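Local coordinates for protein GNAT family acetyltransferase (Mycobacterium smegmatis, PDB 6C30) that probably transfers an acetyl group from acetyl-coenzyme A to the N-terminal amine of a protein substrate, as a RimJ-type member of the GNAT acetyltransferase family, at residues 39-42 with 43-47; 69-72 with 73-76; 106-109 with 110-114; 139-143 with 144-148. All blocks are in the same frame, centred on the assembly; numbering follows the deposited sequence. Where two conformers were deposited one is given.

Contact 1 of 4, residues 39-42 with 43-47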
loop_
_atom_site.group_PDB
_atom_site.type_symbol
_atom_site.label_atom_id
_atom_site.label_comp_id
_atom_site.label_asym_id
_atom_site.label_seq_id
_atom_site.Cartn_x
_atom_site.Cartn_y
_atom_site.Cartn_z
ATOM N N ALA A 39 -8.654 13.345 -0.977
ATOM C CA ALA A 39 -8.106 13.322 0.376
ATOM C C ALA A 39 -7.167 14.501 0.608
ATOM O O ALA A 39 -7.238 15.169 1.651
ATOM C CB ALA A 39 -7.379 12.015 0.634
ATOM N N TRP A 40 -6.286 14.762 -0.355
ATOM C CA TRP A 40 -5.378 15.895 -0.250
ATOM C C TRP A 40 -6.158 17.190 -0.040
ATOM O O TRP A 40 -5.869 17.970 0.858
ATOM C CB TRP A 40 -4.522 15.984 -1.512
ATOM C CG TRP A 40 -3.711 17.225 -1.670
ATOM C CD1 TRP A 40 -2.458 17.467 -1.177
ATOM C CD2 TRP A 40 -4.072 18.382 -2.436
ATOM N NE1 TRP A 40 -2.026 18.715 -1.571
ATOM C CE2 TRP A 40 -2.993 19.290 -2.354
ATOM C CE3 TRP A 40 -5.197 18.734 -3.192
ATOM C CZ2 TRP A 40 -3.016 20.527 -2.991
ATOM C CZ3 TRP A 40 -5.212 19.963 -3.834
ATOM C CH2 TRP A 40 -4.129 20.842 -3.721
ATOM N N SER A 41 -7.180 17.415 -0.851
ATOM C CA SER A 41 -7.966 18.631 -0.746
ATOM C C SER A 41 -8.696 18.692 0.589
ATOM O O SER A 41 -8.645 19.701 1.285
ATOM C CB SER A 41 -8.964 18.727 -1.909
ATOM O OG SER A 41 -9.849 19.820 -1.733
ATOM N N ARG A 42 -9.372 17.612 0.957
ATOM C CA ARG A 42 -10.140 17.599 2.193
ATOM C C ARG A 42 -9.249 17.935 3.386
ATOM O O ARG A 42 -9.583 18.809 4.209
ATOM C CB ARG A 42 -10.802 16.232 2.383
ATOM C CG ARG A 42 -11.714 16.130 3.595
ATOM C CD ARG A 42 -12.121 14.675 3.832
ATOM N NE ARG A 42 -10.973 13.870 4.240
ATOM C CZ ARG A 42 -10.490 12.836 3.555
ATOM N NH1 ARG A 42 -11.062 12.454 2.422
ATOM N NH2 ARG A 42 -9.433 12.179 4.012
ATOM N N ILE A 43 -8.113 17.260 3.477
ATOM C CA ILE A 43 -7.245 17.448 4.635
ATOM C C ILE A 43 -6.557 18.816 4.612
ATOM O O ILE A 43 -6.521 19.501 5.638
ATOM C CB ILE A 43 -6.197 16.334 4.728
ATOM C CG1 ILE A 43 -6.898 14.976 4.855
ATOM C CG2 ILE A 43 -5.286 16.571 5.926
ATOM C CD1 ILE A 43 -5.977 13.797 4.652
ATOM N N ARG A 44 -6.032 19.243 3.467
ATOM C CA ARG A 44 -5.314 20.521 3.412
ATOM C C ARG A 44 -6.265 21.683 3.689
ATOM O O ARG A 44 -5.875 22.684 4.293
ATOM C CB ARG A 44 -4.642 20.730 2.053
ATOM C CG ARG A 44 -3.555 19.720 1.691
ATOM C CD ARG A 44 -2.255 20.029 2.364
ATOM N NE ARG A 44 -1.655 21.270 1.875
ATOM C CZ ARG A 44 -0.414 21.626 2.160
ATOM N NH1 ARG A 44 0.355 20.831 2.898
ATOM N NH2 ARG A 44 0.058 22.766 1.684
ATOM N N LEU A 45 -7.518 21.565 3.253
ATOM C CA LEU A 45 -8.496 22.619 3.547
ATOM C C LEU A 45 -8.842 22.611 5.035
ATOM O O LEU A 45 -8.871 23.674 5.661
ATOM C CB LEU A 45 -9.761 22.453 2.701
ATOM C CG LEU A 45 -9.629 22.770 1.207
ATOM C CD1 LEU A 45 -10.904 22.332 0.496
ATOM C CD2 LEU A 45 -9.346 24.252 0.942
ATOM N N ALA A 46 -9.054 21.436 5.614
ATOM C CA ALA A 46 -9.433 21.358 7.022
ATOM C C ALA A 46 -8.296 21.837 7.910
ATOM O O ALA A 46 -8.532 22.441 8.962
ATOM C CB ALA A 46 -9.823 19.950 7.390
ATOM N N ASP A 47 -7.067 21.587 7.471
ATOM C CA ASP A 47 -5.884 21.906 8.269
ATOM C C ASP A 47 -5.242 23.240 7.905
ATOM O O ASP A 47 -4.092 23.492 8.294
ATOM C CB ASP A 47 -4.830 20.809 8.132
ATOM C CG ASP A 47 -5.117 19.601 8.987
ATOM O OD1 ASP A 47 -6.102 19.614 9.760
ATOM O OD2 ASP A 47 -4.326 18.649 8.908
#
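Trp40 and Arg44 meet one turn apart in an i to i+4 contact along helix 37-46, with the arginine's aliphatic stem lying against one face of the indole. CG of Arg44 stands 3.9 Å from the centroid of the five-membered ring of Trp40, 17° off the ring normal, a CH-pi contact displaced toward the NE1 rim. The indole swings outward with CG anti to the backbone N (chi1 170°), while the arginine chain bends at chi2 and chi3. Its guanidinium plane ends only 6° from that of the indole, but the two groups do not stack.

This is the first helix after strand 25-31. In GNAT folds the corresponding helix and the segment after it commonly border the acceptor-substrate side. The polar end of Arg44 looks away from the helix: NH2 forms a salt bridge with Glu55 and a hydrogen bond with NE2 of His66, and Trp120 adds a cation-pi contact. So many partners should hold the guanidinium firmly.

One residue along, CD1 of Leu45 lies 3.5 Å from OG of Ser41, whose hydroxyl is hydrogen-bonded to the backbone O of His66. CG1 of Ile43, beside its own backbone N, lies 3.2 Å from Ala39 O. Regular helical bonds run underneath, such as Arg44 N to Trp40 O at 2.9 Å, and Phe98 of strand 97-105 packs on Ala39, Trp40 and Ile43.

Contact 2 of 4, residues 69-72 with 73-76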
loop_
_atom_site.group_PDB
_atom_site.type_symbol
_atom_site.label_atom_id
_atom_site.label_comp_id
_atom_site.label_asym_id
_atom_site.label_seq_id
_atom_site.Cartn_x
_atom_site.Cartn_y
_atom_site.Cartn_z
ATOM N N THR A 69 -9.987 20.452 -7.708
ATOM C CA THR A 69 -9.620 20.599 -9.114
ATOM C C THR A 69 -8.225 21.199 -9.307
ATOM O O THR A 69 -7.712 21.225 -10.421
ATOM C CB THR A 69 -10.655 21.441 -9.861
ATOM O OG1 THR A 69 -10.979 22.581 -9.072
ATOM C CG2 THR A 69 -11.935 20.625 -10.101
ATOM N N SER A 70 -7.585 21.636 -8.222
ATOM C CA SER A 70 -6.204 22.107 -8.298
ATOM C C SER A 70 -5.168 20.984 -8.270
ATOM O O SER A 70 -4.017 21.195 -8.630
ATOM C CB SER A 70 -5.910 23.061 -7.140
ATOM O OG SER A 70 -6.713 24.215 -7.247
ATOM N N TRP A 71 -5.560 19.798 -7.809
ATOM C CA TRP A 71 -4.581 18.728 -7.635
ATOM C C TRP A 71 -3.947 18.226 -8.946
ATOM O O TRP A 71 -2.741 18.004 -8.970
ATOM C CB TRP A 71 -5.204 17.561 -6.856
ATOM C CG TRP A 71 -4.258 16.412 -6.636
ATOM C CD1 TRP A 71 -4.384 15.139 -7.141
ATOM C CD2 TRP A 71 -3.048 16.409 -5.855
ATOM N NE1 TRP A 71 -3.344 14.357 -6.719
ATOM C CE2 TRP A 71 -2.505 15.110 -5.932
ATOM C CE3 TRP A 71 -2.365 17.383 -5.112
ATOM C CZ2 TRP A 71 -1.323 14.751 -5.288
ATOM C CZ3 TRP A 71 -1.190 17.029 -4.477
ATOM C CH2 TRP A 71 -0.683 15.725 -4.561
ATOM N N PRO A 72 -4.737 18.046 -10.035
ATOM C CA PRO A 72 -4.084 17.463 -11.213
ATOM C C PRO A 72 -2.839 18.226 -11.690
ATOM O O PRO A 72 -1.821 17.589 -11.939
ATOM C CB PRO A 72 -5.200 17.478 -12.264
ATOM C CG PRO A 72 -6.434 17.224 -11.434
ATOM C CD PRO A 72 -6.202 18.109 -10.211
ATOM N N SER A 73 -2.886 19.553 -11.765
ATOM C CA SER A 73 -1.682 20.267 -12.195
ATOM C C SER A 73 -0.541 20.172 -11.181
ATOM O O SER A 73 0.623 20.100 -11.561
ATOM C CB SER A 73 -2.009 21.730 -12.487
ATOM O OG SER A 73 -2.776 21.826 -13.690
ATOM N N ILE A 74 -0.875 20.161 -9.895
ATOM C CA ILE A 74 0.154 20.028 -8.869
ATOM C C ILE A 74 0.802 18.645 -8.942
ATOM O O ILE A 74 2.037 18.509 -8.978
ATOM C CB ILE A 74 -0.442 20.291 -7.475
ATOM C CG1 ILE A 74 -0.845 21.763 -7.356
ATOM C CG2 ILE A 74 0.542 19.892 -6.378
ATOM C CD1 ILE A 74 -1.668 22.089 -6.130
ATOM N N CYS A 75 -0.037 17.616 -9.006
ATOM C CA CYS A 75 0.444 16.255 -9.093
ATOM C C CYS A 75 1.272 16.046 -10.369
ATOM O O CYS A 75 2.335 15.434 -10.331
ATOM C CB CYS A 75 -0.744 15.296 -9.037
ATOM S SG CYS A 75 -0.294 13.565 -8.966
ATOM N N SER A 76 0.775 16.553 -11.496
ATOM C CA SER A 76 1.521 16.430 -12.748
ATOM C C SER A 76 2.893 17.104 -12.653
ATOM O O SER A 76 3.896 16.554 -13.119
ATOM C CB SER A 76 0.726 17.019 -13.917
ATOM O OG SER A 76 -0.299 16.134 -14.339
HETATM O O HOH W 1 -5.201 21.302 -11.685
#
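The indole of Trp71 takes Cys75 on one face, and the ring of Trp40 comes in from the other side of its plane, tilted by about 40°. CB of Cys75 makes the closest touch, 3.6 Å from CE2 of Trp71. It sits 3.8 Å from the centroid of the five-membered ring and 23° off the normal, which makes this a CH-pi contact offset toward the rim. The sulfur stands further out and oblique, SG of Cys75 being 4.5 Å from the same centroid, a looser sulfur-aromatic contact. On the benzene half, CG2 of Ile74 reaches to 3.8 Å from CZ3 of Trp71, the two side chains crossing at about a right angle. NE1 of Trp71 gives its hydrogen to the backbone O of Arg33, which fixes the rotation of the ring.

Trp71, Ile74 and Cys75 lie on helix 71-83, which packs on helix 37-46 through Trp71 and Ile74; Trp71 also touches Ala37, and Ile74 touches Trp40. Cys75 N bonds to Trp71 O at 2.7 Å and nearly straight (177°), so the backbone link and the ring contact join the same two residues.

On the other flank a water joins the turns. It donates to Thr69 O at 2.8 Å and accepts from Ser73 N at 2.9 Å, bridging a pair spaced like a helical i to i+4 bond. Ser70 is tied instead to the chain before it, its OG bonded to Val64 O.

Contact 3 of 4, residues 106-109 with 110-114; sequences NVTH and GALRS
A beta-hairpin connection, the reversal between antiparallel strands 97-105 and 114-121, brings Thr108 and His109 against residues 112-114. At the mouth of the loop Thr108 N bonds to Ser114 O at 2.9 Å. Further in, CA of Arg113 comes within 3.1 Å of Thr108 O in a CA-H...O contact. At the tip the carbonyl of His109 takes two amides, Leu112 N at 3.1 Å and Arg113 N at 2.9 Å. Both arrive from the same face of its plane, and the second lies 40° out of that plane rather than on a lone pair. Gly110 and Ala111 occupy the two corners of this turn, with backbone angles close to those of type II', the positive phi of 56° falling on the glycine.

Side chains add to these backbone links. Leu112 bends over Thr108, its CD2 being 3.2 Å from OG1, a close meeting of methyl and hydroxyl. The threonine torsion (chi1 57°) sets OG1 between N and carbonyl carbon and so turns it toward the returning strand. The chain of Arg113, extended from CG to NE, runs alongside the turn toward its tip, and its NE donates to Gly110 O at 2.9 Å, with the oxygen at the edge of the guanidinium and in its plane. The bond ties the end of the turn, Arg113, back to its first corner, Gly110.

Outside the loop, Ser114 OG is bonded to Arg150 NH1, and the backbone of Arg113 is bonded to His149 and Arg150. The returning limb is thereby joined to the approach and start of strand 150-155, consistent with the central parallel pair of strands, 114-121 and 150-155, of the GNAT fold, here entered from an antiparallel hairpin.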
loop_
_atom_site.group_PDB
_atom_site.type_symbol
_atom_site.label_atom_id
_atom_site.label_comp_id
_atom_site.label_asym_id
_atom_site.label_seq_id
_atom_site.Cartn_x
_atom_site.Cartn_y
_atom_site.Cartn_z
ATOM N N ASN A 106 15.039 19.122 -4.851
ATOM C CA ASN A 106 16.350 19.679 -5.206
ATOM C C ASN A 106 17.422 18.583 -5.229
ATOM O O ASN A 106 18.542 18.769 -4.741
ATOM C CB ASN A 106 16.737 20.810 -4.236
ATOM C CG ASN A 106 17.974 21.568 -4.680
ATOM O OD1 ASN A 106 18.195 21.761 -5.873
ATOM N ND2 ASN A 106 18.797 21.975 -3.722
ATOM N N VAL A 107 17.067 17.437 -5.796
ATOM C CA VAL A 107 17.973 16.296 -5.839
ATOM C C VAL A 107 19.133 16.562 -6.788
ATOM O O VAL A 107 18.933 16.964 -7.934
ATOM C CB VAL A 107 17.243 15.010 -6.278
ATOM C CG1 VAL A 107 18.209 13.842 -6.383
ATOM C CG2 VAL A 107 16.122 14.673 -5.296
ATOM N N THR A 108 20.349 16.352 -6.293
ATOM C CA THR A 108 21.542 16.439 -7.129
ATOM C C THR A 108 22.352 15.163 -6.981
ATOM O O THR A 108 22.208 14.429 -6.000
ATOM C CB THR A 108 22.414 17.647 -6.753
ATOM O OG1 THR A 108 22.763 17.562 -5.363
ATOM C CG2 THR A 108 21.672 18.941 -7.020
ATOM N N HIS A 109 23.203 14.886 -7.959
ATOM C CA HIS A 109 24.106 13.760 -7.833
ATOM C C HIS A 109 25.534 14.290 -7.953
ATOM O O HIS A 109 25.898 15.196 -7.206
ATOM C CB HIS A 109 23.752 12.675 -8.851
ATOM C CG HIS A 109 22.413 12.052 -8.587
ATOM N ND1 HIS A 109 22.234 11.043 -7.667
ATOM C CD2 HIS A 109 21.186 12.335 -9.083
ATOM C CE1 HIS A 109 20.952 10.715 -7.621
ATOM N NE2 HIS A 109 20.295 11.487 -8.468
ATOM N N GLY A 110 26.342 13.753 -8.860
ATOM C CA GLY A 110 27.706 14.240 -9.002
ATOM C C GLY A 110 28.521 14.185 -7.719
ATOM O O GLY A 110 28.569 13.151 -7.050
ATOM N N ALA A 111 29.175 15.301 -7.383
ATOM C CA ALA A 111 30.008 15.388 -6.181
ATOM C C ALA A 111 29.249 15.963 -4.989
ATOM O O ALA A 111 29.843 16.230 -3.938
ATOM C CB ALA A 111 31.250 16.233 -6.459
ATOM N N LEU A 112 27.941 16.160 -5.154
ATOM C CA LEU A 112 27.113 16.715 -4.085
ATOM C C LEU A 112 26.196 15.635 -3.499
ATOM O O LEU A 112 26.255 15.368 -2.301
ATOM C CB LEU A 112 26.300 17.909 -4.594
ATOM C CG LEU A 112 25.338 18.571 -3.600
ATOM C CD1 LEU A 112 26.029 18.904 -2.278
ATOM C CD2 LEU A 112 24.721 19.829 -4.208
ATOM N N ARG A 113 25.362 15.024 -4.343
ATOM C CA ARG A 113 24.519 13.899 -3.931
ATOM C C ARG A 113 23.691 14.272 -2.709
ATOM O O ARG A 113 23.718 13.599 -1.674
ATOM C CB ARG A 113 25.365 12.660 -3.640
ATOM C CG ARG A 113 26.347 12.327 -4.749
ATOM C CD ARG A 113 27.102 11.063 -4.414
ATOM N NE ARG A 113 28.402 11.032 -5.075
ATOM C CZ ARG A 113 29.245 10.010 -5.008
ATOM N NH1 ARG A 113 28.918 8.929 -4.308
ATOM N NH2 ARG A 113 30.409 10.067 -5.643
ATOM N N SER A 114 22.987 15.385 -2.832
ATOM C CA SER A 114 22.243 15.941 -1.714
ATOM C C SER A 114 20.832 16.284 -2.170
ATOM O O SER A 114 20.568 16.390 -3.359
ATOM C CB SER A 114 22.972 17.173 -1.159
ATOM O OG SER A 114 22.356 17.688 0.011
#

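Contact 4 of 4, residues 139-143 with 144-148; sequences LDHCF and TAVQL
Ala145 sets its methyl over one face of the His141 ring, CB lying 3.9 Å from the ring centroid in a CH-pi contact. Beside it, CG2 of Val146 comes to 3.7 Å from CD2 of His141 at an oblique angle. The imidazole is held by a further bond, NE2 of His141 to the backbone O of Gly12.

The backbone that places these residues is the unwinding C-terminal end of helix 130-143. Thr144 OG1 donates to Asp140 O at 2.7 Å, where its own amide makes only a weak bond. Val146 N then bonds to His141 O at 3.2 Å, five residues back rather than four, and Leu148 N reaches Cys142 O at 2.9 Å. This is the exit of the helical crossover in a beta-alpha-beta unit, with strand 114-121 before the helix and its parallel neighbour 150-155 after it. A type I turn over Thr144 to Gln147 carries the chain round.

On the far flank the Phe143 ring presents its edge to Leu148, CD1 of Phe143 being 3.3 Å from Leu148 O. One water donates to both that oxygen and Phe143 O. Further out, Asp140 pairs with Arg213 in helix 204-217, and Phe143 rests on Ile151 and Ile195 of the sheet.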
loop_
_atom_site.group_PDB
_atom_site.type_symbol
_atom_site.label_atom_id
_atom_site.label_comp_id
_atom_site.label_asym_id
_atom_site.label_seq_id
_atom_site.Cartn_x
_atom_site.Cartn_y
_atom_site.Cartn_z
ATOM N N LEU A 139 14.808 8.830 4.567
ATOM C CA LEU A 139 16.263 8.786 4.689
ATOM C C LEU A 139 16.818 7.457 4.212
ATOM O O LEU A 139 17.802 7.426 3.480
ATOM C CB LEU A 139 16.695 9.047 6.134
ATOM C CG LEU A 139 16.490 10.477 6.626
ATOM C CD1 LEU A 139 16.813 10.562 8.111
ATOM C CD2 LEU A 139 17.345 11.459 5.818
ATOM N N ASP A 140 16.204 6.356 4.636
ATOM C CA ASP A 140 16.713 5.052 4.234
ATOM C C ASP A 140 16.677 4.914 2.717
ATOM O O ASP A 140 17.639 4.471 2.092
ATOM C CB ASP A 140 15.912 3.931 4.894
ATOM C CG ASP A 140 16.508 2.568 4.626
ATOM O OD1 ASP A 140 17.530 2.237 5.267
ATOM O OD2 ASP A 140 15.960 1.833 3.777
ATOM N N HIS A 141 15.565 5.328 2.122
ATOM C CA HIS A 141 15.419 5.267 0.679
ATOM C C HIS A 141 16.440 6.155 -0.039
ATOM O O HIS A 141 17.047 5.750 -1.028
ATOM C CB HIS A 141 13.998 5.668 0.287
ATOM C CG HIS A 141 13.667 5.370 -1.136
ATOM N ND1 HIS A 141 13.559 4.084 -1.614
ATOM C CD2 HIS A 141 13.430 6.188 -2.190
ATOM C CE1 HIS A 141 13.262 4.119 -2.901
ATOM N NE2 HIS A 141 13.174 5.384 -3.274
ATOM N N CYS A 142 16.625 7.371 0.463
ATOM C CA CYS A 142 17.559 8.308 -0.158
ATOM C C CYS A 142 19.001 7.823 -0.105
ATOM O O CYS A 142 19.752 8.011 -1.059
ATOM C CB CYS A 142 17.457 9.676 0.511
ATOM S SG CYS A 142 15.997 10.613 -0.004
ATOM N N PHE A 143 19.380 7.213 1.012
ATOM C CA PHE A 143 20.771 6.809 1.211
ATOM C C PHE A 143 21.057 5.436 0.600
ATOM O O PHE A 143 22.207 4.988 0.585
ATOM C CB PHE A 143 21.121 6.818 2.705
ATOM C CG PHE A 143 21.202 8.202 3.306
ATOM C CD1 PHE A 143 21.599 9.288 2.547
ATOM C CD2 PHE A 143 20.875 8.406 4.637
ATOM C CE1 PHE A 143 21.669 10.561 3.117
ATOM C CE2 PHE A 143 20.942 9.673 5.207
ATOM C CZ PHE A 143 21.346 10.745 4.446
ATOM N N THR A 144 20.022 4.777 0.084
ATOM C CA THR A 144 20.208 3.509 -0.622
ATOM C C THR A 144 19.828 3.661 -2.095
ATOM O O THR A 144 20.690 3.929 -2.939
ATOM C CB THR A 144 19.404 2.357 0.033
ATOM O OG1 THR A 144 18.012 2.701 0.122
ATOM C CG2 THR A 144 19.930 2.074 1.432
ATOM N N ALA A 145 18.537 3.536 -2.395
ATOM C CA ALA A 145 18.040 3.549 -3.770
ATOM C C ALA A 145 18.363 4.819 -4.567
ATOM O O ALA A 145 18.650 4.739 -5.763
ATOM C CB ALA A 145 16.532 3.321 -3.767
ATOM N N VAL A 146 18.318 5.984 -3.925
ATOM C CA VAL A 146 18.540 7.238 -4.657
ATOM C C VAL A 146 20.043 7.568 -4.716
ATOM O O VAL A 146 20.466 8.482 -5.426
ATOM C CB VAL A 146 17.727 8.411 -4.030
ATOM C CG1 VAL A 146 17.695 9.633 -4.958
ATOM C CG2 VAL A 146 16.296 7.953 -3.750
ATOM N N GLN A 147 20.839 6.783 -3.990
ATOM C CA GLN A 147 22.304 6.883 -4.009
ATOM C C GLN A 147 22.798 8.250 -3.540
ATOM O O GLN A 147 23.828 8.751 -4.000
ATOM C CB GLN A 147 22.842 6.576 -5.411
ATOM C CG GLN A 147 22.494 5.174 -5.888
ATOM C CD GLN A 147 22.855 4.947 -7.344
ATOM O OE1 GLN A 147 23.342 5.850 -8.026
ATOM N NE2 GLN A 147 22.612 3.735 -7.830
ATOM N N LEU A 148 22.070 8.849 -2.605
ATOM C CA LEU A 148 22.458 10.150 -2.089
ATOM C C LEU A 148 23.381 10.041 -0.876
ATOM O O LEU A 148 23.431 9.009 -0.189
ATOM C CB LEU A 148 21.212 10.971 -1.728
ATOM C CG LEU A 148 20.306 11.295 -2.918
ATOM C CD1 LEU A 148 19.082 12.084 -2.458
ATOM C CD2 LEU A 148 21.062 12.068 -3.998
HETATM O O HOH W 2 24.581 6.507 -0.013
#

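How the contacts relate
The four contacts follow one another along the chain and fall into two pairs. Contacts 1 and 2, with centres 14 Å apart, join helices 37-46 and 71-83: CD2 of Trp40 lies 3.3 Å from CE3 of Trp71. Contacts 3 and 4, centres 12 Å apart, join the hairpin tip to the helix exit, where CD2 of Leu148 reaches to 3.3 Å from Thr108 O. Between contacts 1 and 3 the centres stand 32 Å apart, on opposite sides of the chain's centre. One pair thus ties together the early helices, while the other secures the connections entering strands 114-121 and 150-155, the parallel pair at the heart of the GNAT fold.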